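PDB 2Y2W: intracellular exo-alpha-(1->5)-L-arabinofuranosidase from Bifidobacterium longum, which hydrolyses terminal non-reducing alpha-(1->5)-L-arabinofuranosyl bonds in branched and debranched arabinans, helping to break down plant cell-wall polysaccharides. Local coordinates for residues H374-E388 with R407-E421. Residues are numbered along the deposited sequence; the frame is centred on the assembly and turned at random.
Sequences HLLEDIYTAADAVVE and RAQLVNVIAPIMAEE
Leu376 and Ile414 join the two backbones where two loops meet in the middle of the contact, through one direct bond, Ile414 N to Leu376 O (2.9 Å); the nearest CA atoms, those of Glu377 and Val413, are 5.0 Å apart. Beside it a water donates to Asp378 O and Asn412 O and accepts from Ala415 N. At one end, the His374 ring holds a carboxylate oxygen at each of its nitrogens, both close to the ring plane: ND1 donates to Glu377 OE1 and NE2 to Glu421 OE2 (3.0 Å). At the other, Arg407 of strand 402-408 grips Glu388 of helix 382-397 side-on, NE to OE1 and NH2 to OE2, each 2.8 Å. With CG anti to the backbone N (chi1 -161°), the arginine chain runs out toward Glu388, and NH1 bonds Ile414 O (2.8 Å). The Tyr380 ring stands nearly perpendicular to the guanidinium; its OH takes a weak bond from NH2 and also bonds Val343 O. A leucine in place of Arg407 would probably leave buried Glu388 without its counter-charge and Ile414 O with one donor fewer. The loop leading into helix 382-397 thus packs on the end of strand 402-408, the eighth of the (beta/alpha)8 barrel, and on the loop that follows, where a cis peptide precedes Gln409, which by similarity binds arabinofuranose in this family 51 active site.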
ATOM      1  N   HIS D 374      18.083   3.340  29.632  1.00 34.67           N
ATOM      2  CA  HIS D 374      17.796   2.140  30.412  1.00 34.71           C
ATOM      3  C   HIS D 374      16.304   1.817  30.350  1.00 34.71           C
ATOM      4  O   HIS D 374      15.499   2.391  31.090  1.00 34.77           O
ATOM      5  CB  HIS D 374      18.268   2.312  31.859  1.00 34.72           C
ATOM      6  CG  HIS D 374      19.756   2.407  31.999  1.00 34.71           C
ATOM      7  ND1 HIS D 374      20.530   1.358  32.444  1.00 34.97           N
ATOM      8  CD2 HIS D 374      20.612   3.424  31.742  1.00 34.82           C
ATOM      9  CE1 HIS D 374      21.799   1.725  32.460  1.00 35.01           C
ATOM     10  NE2 HIS D 374      21.876   2.975  32.038  1.00 34.87           N
ATOM     11  N   LEU D 375      15.949   0.905  29.447  1.00 34.66           N
ATOM     12  CA  LEU D 375      14.561   0.496  29.242  1.00 34.62           C
ATOM     13  C   LEU D 375      14.404  -1.006  29.417  1.00 34.65           C
ATOM     14  O   LEU D 375      15.231  -1.780  28.929  1.00 34.66           O
ATOM     15  CB  LEU D 375      14.078   0.893  27.843  1.00 34.58           C
ATOM     16  CG  LEU D 375      13.914   2.372  27.475  1.00 34.59           C
ATOM     17  CD1 LEU D 375      13.749   2.519  25.968  1.00 34.37           C
ATOM     18  CD2 LEU D 375      12.738   3.013  28.209  1.00 34.44           C
ATOM     19  N   LEU D 376      13.339  -1.404  30.113  1.00 34.69           N
ATOM     20  CA  LEU D 376      12.983  -2.813  30.305  1.00 34.85           C
ATOM     21  C   LEU D 376      14.099  -3.637  30.953  1.00 35.11           C
ATOM     22  O   LEU D 376      14.288  -4.811  30.617  1.00 35.22           O
ATOM     23  CB  LEU D 376      12.556  -3.450  28.973  1.00 34.76           C
ATOM     24  CG  LEU D 376      11.109  -3.333  28.483  1.00 34.71           C
ATOM     25  CD1 LEU D 376      10.706  -1.895  28.160  1.00 34.45           C
ATOM     26  CD2 LEU D 376      10.918  -4.225  27.266  1.00 34.35           C
ATOM     27  N   GLU D 377      14.829  -3.026  31.883  1.00 35.31           N
ATOM     28  CA  GLU D 377      15.947  -3.703  32.540  1.00 35.56           C
ATOM     29  C   GLU D 377      15.510  -4.411  33.822  1.00 35.64           C
ATOM     30  O   GLU D 377      15.939  -4.057  34.922  1.00 35.64           O
ATOM     31  CB  GLU D 377      17.101  -2.728  32.800  1.00 35.60           C
ATOM     32  CG  GLU D 377      17.833  -2.287  31.536  1.00 35.81           C
ATOM     33  CD  GLU D 377      19.140  -1.562  31.820  1.00 36.15           C
ATOM     34  OE1 GLU D 377      19.506  -1.400  33.007  1.00 36.22           O
ATOM     35  OE2 GLU D 377      19.804  -1.150  30.844  1.00 36.09           O
ATOM     36  N   ASP D 378      14.653  -5.415  33.661  1.00 35.77           N
ATOM     37  CA  ASP D 378      14.107  -6.163  34.787  1.00 36.04           C
ATOM     38  C   ASP D 378      15.190  -6.941  35.522  1.00 36.10           C
ATOM     39  O   ASP D 378      16.034  -7.590  34.899  1.00 36.09           O
ATOM     40  CB  ASP D 378      12.998  -7.112  34.319  1.00 36.05           C
ATOM     41  CG  ASP D 378      11.711  -6.383  33.958  1.00 36.54           C
ATOM     42  OD1 ASP D 378      11.546  -5.203  34.344  1.00 36.76           O
ATOM     43  OD2 ASP D 378      10.854  -7.000  33.288  1.00 37.14           O
ATOM     44  N   ILE D 379      15.158  -6.855  36.849  1.00 36.18           N
ATOM     45  CA  ILE D 379      16.116  -7.548  37.704  1.00 36.35           C
ATOM     46  C   ILE D 379      15.432  -8.806  38.236  1.00 36.40           C
ATOM     47  O   ILE D 379      14.494  -8.726  39.031  1.00 36.42           O
ATOM     48  CB  ILE D 379      16.621  -6.641  38.865  1.00 36.36           C
ATOM     49  CG1 ILE D 379      16.799  -5.185  38.404  1.00 36.56           C
ATOM     50  CG2 ILE D 379      17.923  -7.170  39.438  1.00 36.44           C
ATOM     51  CD1 ILE D 379      18.000  -4.932  37.483  1.00 37.01           C
ATOM     52  N   TYR D 380      15.904  -9.964  37.778  1.00 36.52           N
ATOM     53  CA  TYR D 380      15.175 -11.220  37.944  1.00 36.66           C
ATOM     54  C   TYR D 380      15.322 -11.873  39.311  1.00 36.83           C
ATOM     55  O   TYR D 380      16.426 -12.005  39.840  1.00 36.84           O
ATOM     56  CB  TYR D 380      15.554 -12.216  36.847  1.00 36.58           C
ATOM     57  CG  TYR D 380      14.998 -11.877  35.481  1.00 36.57           C
ATOM     58  CD1 TYR D 380      13.622 -11.842  35.255  1.00 36.48           C
ATOM     59  CD2 TYR D 380      15.848 -11.607  34.412  1.00 36.41           C
ATOM     60  CE1 TYR D 380      13.107 -11.536  34.003  1.00 35.98           C
ATOM     61  CE2 TYR D 380      15.341 -11.302  33.154  1.00 36.25           C
ATOM     62  CZ  TYR D 380      13.972 -11.268  32.959  1.00 35.93           C
ATOM     63  OH  TYR D 380      13.467 -10.971  31.718  1.00 35.32           O
ATOM     64  N   THR D 381      14.187 -12.295  39.857  1.00 37.03           N
ATOM     65  CA  THR D 381      14.124 -12.965  41.150  1.00 37.20           C
ATOM     66  C   THR D 381      14.290 -14.471  40.977  1.00 37.34           C
ATOM     67  O   THR D 381      14.167 -14.991  39.865  1.00 37.45           O
ATOM     68  CB  THR D 381      12.778 -12.698  41.852  1.00 37.17           C
ATOM     69  OG1 THR D 381      11.705 -13.175  41.028  1.00 37.33           O
ATOM     70  CG2 THR D 381      12.590 -11.209  42.117  1.00 37.14           C
ATOM     71  N   ALA D 382      14.559 -15.162  42.085  1.00 37.36           N
ATOM     72  CA  ALA D 382      14.682 -16.618  42.091  1.00 37.29           C
ATOM     73  C   ALA D 382      13.449 -17.293  41.497  1.00 37.26           C
ATOM     74  O   ALA D 382      13.558 -18.333  40.851  1.00 37.35           O
ATOM     75  CB  ALA D 382      14.934 -17.121  43.504  1.00 37.31           C
ATOM     76  N   ALA D 383      12.282 -16.688  41.717  1.00 37.25           N
ATOM     77  CA  ALA D 383      11.019 -17.204  41.192  1.00 37.10           C
ATOM     78  C   ALA D 383      10.915 -17.043  39.676  1.00 36.99           C
ATOM     79  O   ALA D 383      10.436 -17.946  38.989  1.00 37.00           O
ATOM     80  CB  ALA D 383       9.842 -16.534  41.885  1.00 37.10           C
ATOM     81  N   ASP D 384      11.370 -15.898  39.166  1.00 36.86           N
ATOM     82  CA  ASP D 384      11.361 -15.616  37.727  1.00 36.72           C
ATOM     83  C   ASP D 384      12.146 -16.668  36.942  1.00 36.43           C
ATOM     84  O   ASP D 384      11.738 -17.076  35.853  1.00 36.26           O
ATOM     85  CB  ASP D 384      11.925 -14.220  37.441  1.00 36.85           C
ATOM     86  CG  ASP D 384      11.043 -13.101  37.981  1.00 37.38           C
ATOM     87  OD1 ASP D 384       9.810 -13.286  38.071  1.00 38.21           O
ATOM     88  OD2 ASP D 384      11.586 -12.025  38.315  1.00 37.91           O
ATOM     89  N   ALA D 385      13.266 -17.104  37.516  1.00 36.20           N
ATOM     90  CA  ALA D 385      14.112 -18.131  36.916  1.00 35.91           C
ATOM     91  C   ALA D 385      13.429 -19.495  36.880  1.00 35.71           C
ATOM     92  O   ALA D 385      13.538 -20.217  35.886  1.00 35.76           O
ATOM     93  CB  ALA D 385      15.431 -18.219  37.652  1.00 35.95           C
ATOM     94  N   VAL D 386      12.724 -19.840  37.958  1.00 35.37           N
ATOM     95  CA  VAL D 386      12.033 -21.131  38.057  1.00 35.15           C
ATOM     96  C   VAL D 386      10.895 -21.229  37.035  1.00 35.00           C
ATOM     97  O   VAL D 386      10.639 -22.301  36.479  1.00 35.01           O
ATOM     98  CB  VAL D 386      11.521 -21.412  39.507  1.00 35.20           C
ATOM     99  CG1 VAL D 386      10.750 -22.729  39.584  1.00 35.00           C
ATOM    100  CG2 VAL D 386      12.684 -21.436  40.492  1.00 35.04           C
ATOM    101  N   VAL D 387      10.231 -20.103  36.782  1.00 34.81           N
ATOM    102  CA  VAL D 387       9.171 -20.034  35.774  1.00 34.66           C
ATOM    103  C   VAL D 387       9.733 -20.265  34.368  1.00 34.53           C
ATOM    104  O   VAL D 387       9.147 -21.008  33.580  1.00 34.45           O
ATOM    105  CB  VAL D 387       8.379 -18.695  35.854  1.00 34.68           C
ATOM    106  CG1 VAL D 387       7.346 -18.591  34.731  1.00 34.51           C
ATOM    107  CG2 VAL D 387       7.690 -18.573  37.200  1.00 34.56           C
ATOM    108  N   GLU D 388      10.874 -19.645  34.068  1.00 34.42           N
ATOM    109  CA  GLU D 388      11.537 -19.830  32.772  1.00 34.40           C
ATOM    110  C   GLU D 388      12.043 -21.259  32.580  1.00 34.27           C
ATOM    111  O   GLU D 388      11.996 -21.792  31.469  1.00 34.33           O
ATOM    112  CB  GLU D 388      12.669 -18.820  32.573  1.00 34.36           C
ATOM    113  CG  GLU D 388      12.178 -17.428  32.195  1.00 34.72           C
ATOM    114  CD  GLU D 388      13.278 -16.512  31.678  1.00 35.76           C
ATOM    115  OE1 GLU D 388      14.322 -17.014  31.198  1.00 36.42           O
ATOM    116  OE2 GLU D 388      13.092 -15.279  31.748  1.00 35.85           O
ATOM    117  N   ARG D 407      14.319 -16.572  23.104  1.00 27.21           N
ATOM    118  CA  ARG D 407      14.111 -15.906  24.382  1.00 27.14           C
ATOM    119  C   ARG D 407      14.421 -14.418  24.251  1.00 27.10           C
ATOM    120  O   ARG D 407      15.463 -14.034  23.715  1.00 27.10           O
ATOM    121  CB  ARG D 407      14.966 -16.535  25.482  1.00 27.16           C
ATOM    122  CG  ARG D 407      14.466 -16.209  26.883  1.00 27.51           C
ATOM    123  CD  ARG D 407      15.600 -16.121  27.886  1.00 27.90           C
ATOM    124  NE  ARG D 407      15.183 -15.423  29.102  1.00 28.21           N
ATOM    125  CZ  ARG D 407      15.207 -14.102  29.261  1.00 28.73           C
ATOM    126  NH1 ARG D 407      15.626 -13.307  28.282  1.00 28.50           N
ATOM    127  NH2 ARG D 407      14.804 -13.567  30.405  1.00 29.28           N
ATOM    128  N   ALA D 408      13.503 -13.590  24.739  1.00 27.08           N
ATOM    129  CA  ALA D 408      13.640 -12.141  24.663  1.00 27.10           C
ATOM    130  C   ALA D 408      13.984 -11.549  26.030  1.00 27.02           C
ATOM    131  O   ALA D 408      13.256 -11.773  26.995  1.00 27.03           O
ATOM    132  CB  ALA D 408      12.356 -11.521  24.122  1.00 27.07           C
ATOM    133  N   GLN D 409      15.094 -10.814  26.136  1.00 27.00           N
ATOM    134  CA  GLN D 409      16.064 -10.617  25.057  1.00 27.03           C
ATOM    135  C   GLN D 409      17.469 -11.013  25.529  1.00 27.08           C
ATOM    136  O   GLN D 409      17.629 -11.519  26.640  1.00 27.16           O
ATOM    137  CB  GLN D 409      16.024  -9.171  24.543  1.00 27.11           C
ATOM    138  CG  GLN D 409      14.861  -8.893  23.588  1.00 27.09           C
ATOM    139  CD  GLN D 409      14.791  -7.455  23.113  1.00 27.03           C
ATOM    140  OE1 GLN D 409      15.806  -6.771  22.999  1.00 27.16           O
ATOM    141  NE2 GLN D 409      13.581  -6.995  22.818  1.00 26.94           N
ATOM    142  N   LEU D 410      18.482 -10.789  24.694  1.00 27.02           N
ATOM    143  CA  LEU D 410      19.822 -11.321  24.967  1.00 26.91           C
ATOM    144  C   LEU D 410      20.621 -10.560  26.034  1.00 26.76           C
ATOM    145  O   LEU D 410      21.197 -11.178  26.932  1.00 26.82           O
ATOM    146  CB  LEU D 410      20.635 -11.451  23.673  1.00 26.89           C
ATOM    147  CG  LEU D 410      21.951 -12.235  23.754  1.00 27.19           C
ATOM    148  CD1 LEU D 410      21.729 -13.685  24.192  1.00 27.27           C
ATOM    149  CD2 LEU D 410      22.692 -12.180  22.428  1.00 27.07           C
ATOM    150  N   VAL D 411      20.670  -9.234  25.925  1.00 26.49           N
ATOM    151  CA  VAL D 411      21.488  -8.420  26.829  1.00 26.28           C
ATOM    152  C   VAL D 411      20.736  -7.187  27.345  1.00 26.20           C
ATOM    153  O   VAL D 411      20.097  -6.475  26.572  1.00 25.95           O
ATOM    154  CB  VAL D 411      22.827  -7.985  26.164  1.00 26.24           C
ATOM    155  CG1 VAL D 411      23.762  -7.345  27.185  1.00 25.95           C
ATOM    156  CG2 VAL D 411      23.512  -9.167  25.506  1.00 26.35           C
ATOM    157  N   ASN D 412      20.823  -6.962  28.658  1.00 26.25           N
ATOM    158  CA  ASN D 412      20.262  -5.784  29.350  1.00 26.32           C
ATOM    159  C   ASN D 412      18.736  -5.689  29.386  1.00 26.42           C
ATOM    160  O   ASN D 412      18.148  -5.475  30.447  1.00 26.36           O
ATOM    161  CB  ASN D 412      20.874  -4.474  28.828  1.00 26.29           C
ATOM    162  CG  ASN D 412      22.298  -4.257  29.309  1.00 26.24           C
ATOM    163  OD1 ASN D 412      22.720  -4.811  30.325  1.00 26.33           O
ATOM    164  ND2 ASN D 412      23.042  -3.434  28.582  1.00 26.48           N
ATOM    165  N   VAL D 413      18.115  -5.841  28.220  1.00 26.57           N
ATOM    166  CA  VAL D 413      16.670  -5.771  28.072  1.00 26.71           C
ATOM    167  C   VAL D 413      16.083  -7.143  28.371  1.00 26.93           C
ATOM    168  O   VAL D 413      16.363  -8.107  27.654  1.00 27.00           O
ATOM    169  CB  VAL D 413      16.284  -5.322  26.639  1.00 26.70           C
ATOM    170  CG1 VAL D 413      14.772  -5.300  26.460  1.00 26.75           C
ATOM    171  CG2 VAL D 413      16.880  -3.955  26.327  1.00 26.56           C
ATOM    172  N   ILE D 414      15.267  -7.223  29.425  1.00 27.21           N
ATOM    173  CA  ILE D 414      14.700  -8.496  29.911  1.00 27.46           C
ATOM    174  C   ILE D 414      15.619  -9.696  29.628  1.00 27.72           C
ATOM    175  O   ILE D 414      15.249 -10.633  28.916  1.00 27.77           O
ATOM    176  CB  ILE D 414      13.244  -8.745  29.399  1.00 27.48           C
ATOM    177  CG1 ILE D 414      13.090  -8.376  27.912  1.00 27.27           C
ATOM    178  CG2 ILE D 414      12.249  -7.992  30.274  1.00 27.40           C
ATOM    179  CD1 ILE D 414      11.781  -8.822  27.281  1.00 26.78           C
ATOM    180  N   ALA D 415      16.815  -9.657  30.209  1.00 28.01           N
ATOM    181  CA  ALA D 415      17.918 -10.499  29.748  1.00 28.30           C
ATOM    182  C   ALA D 415      18.594 -11.339  30.832  1.00 28.49           C
ATOM    183  O   ALA D 415      18.653 -10.926  31.987  1.00 28.34           O
ATOM    184  CB  ALA D 415      18.946  -9.637  29.057  1.00 28.32           C
ATOM    185  N   PRO D 416      19.113 -12.525  30.449  1.00 28.81           N
ATOM    186  CA  PRO D 416      19.934 -13.335  31.348  1.00 29.14           C
ATOM    187  C   PRO D 416      21.320 -12.720  31.543  1.00 29.57           C
ATOM    188  O   PRO D 416      21.965 -12.948  32.565  1.00 29.51           O
ATOM    189  CB  PRO D 416      20.042 -14.673  30.612  1.00 29.12           C
ATOM    190  CG  PRO D 416      19.829 -14.343  29.183  1.00 28.90           C
ATOM    191  CD  PRO D 416      18.882 -13.198  29.156  1.00 28.77           C
ATOM    192  N   ILE D 417      21.758 -11.940  30.560  1.00 30.16           N
ATOM    193  CA  ILE D 417      23.032 -11.251  30.619  1.00 30.70           C
ATOM    194  C   ILE D 417      22.786  -9.761  30.806  1.00 31.27           C
ATOM    195  O   ILE D 417      22.123  -9.122  29.984  1.00 31.29           O
ATOM    196  CB  ILE D 417      23.862 -11.475  29.333  1.00 30.67           C
ATOM    197  CG1 ILE D 417      23.994 -12.971  29.021  1.00 30.45           C
ATOM    198  CG2 ILE D 417      25.234 -10.812  29.463  1.00 30.76           C
ATOM    199  CD1 ILE D 417      24.467 -13.271  27.603  1.00 30.15           C
ATOM    200  N   MET D 418      23.311  -9.219  31.900  1.00 31.95           N
ATOM    201  CA  MET D 418      23.299  -7.782  32.137  1.00 32.61           C
ATOM    202  C   MET D 418      24.704  -7.239  31.944  1.00 32.84           C
ATOM    203  O   MET D 418      25.670  -7.848  32.397  1.00 32.96           O
ATOM    204  CB  MET D 418      22.807  -7.470  33.549  1.00 32.81           C
ATOM    205  CG  MET D 418      21.292  -7.525  33.732  1.00 33.56           C
ATOM    206  SD  MET D 418      20.407  -6.198  32.883  1.00 35.28           S
ATOM    207  CE  MET D 418      20.965  -4.739  33.765  1.00 34.20           C
ATOM    208  N   ALA D 419      24.810  -6.097  31.271  1.00 33.23           N
ATOM    209  CA  ALA D 419      26.104  -5.475  30.998  1.00 33.58           C
ATOM    210  C   ALA D 419      26.113  -4.004  31.412  1.00 33.86           C
ATOM    211  O   ALA D 419      25.328  -3.202  30.902  1.00 33.96           O
ATOM    212  CB  ALA D 419      26.462  -5.629  29.529  1.00 33.49           C
ATOM    213  N   GLU D 420      27.002  -3.663  32.344  1.00 34.22           N
ATOM    214  CA  GLU D 420      27.101  -2.299  32.870  1.00 34.52           C
ATOM    215  C   GLU D 420      28.059  -1.413  32.078  1.00 34.59           C
ATOM    216  O   GLU D 420      29.021  -1.900  31.480  1.00 34.62           O
ATOM    217  CB  GLU D 420      27.497  -2.314  34.350  1.00 34.62           C
ATOM    218  CG  GLU D 420      26.314  -2.313  35.323  1.00 35.18           C
ATOM    219  CD  GLU D 420      25.621  -3.661  35.427  1.00 35.76           C
ATOM    220  OE1 GLU D 420      26.241  -4.682  35.065  1.00 36.26           O
ATOM    221  OE2 GLU D 420      24.454  -3.700  35.878  1.00 36.24           O
ATOM    222  N   GLU D 421      27.782  -0.111  32.091  1.00 34.74           N
ATOM    223  CA  GLU D 421      28.581   0.884  31.375  1.00 34.97           C
ATOM    224  C   GLU D 421      30.044   0.838  31.807  1.00 34.86           C
ATOM    225  O   GLU D 421      30.355   0.975  32.995  1.00 34.76           O
ATOM    226  CB  GLU D 421      28.030   2.296  31.611  1.00 35.14           C
ATOM    227  CG  GLU D 421      26.578   2.515  31.192  1.00 35.99           C
ATOM    228  CD  GLU D 421      25.986   3.809  31.745  1.00 37.02           C
ATOM    229  OE1 GLU D 421      26.756   4.696  32.179  1.00 37.51           O
ATOM    230  OE2 GLU D 421      24.742   3.940  31.746  1.00 37.08           O
TER
HETATM  231  O   HOH W   1      16.792  -7.361  32.177  1.00 18.29           O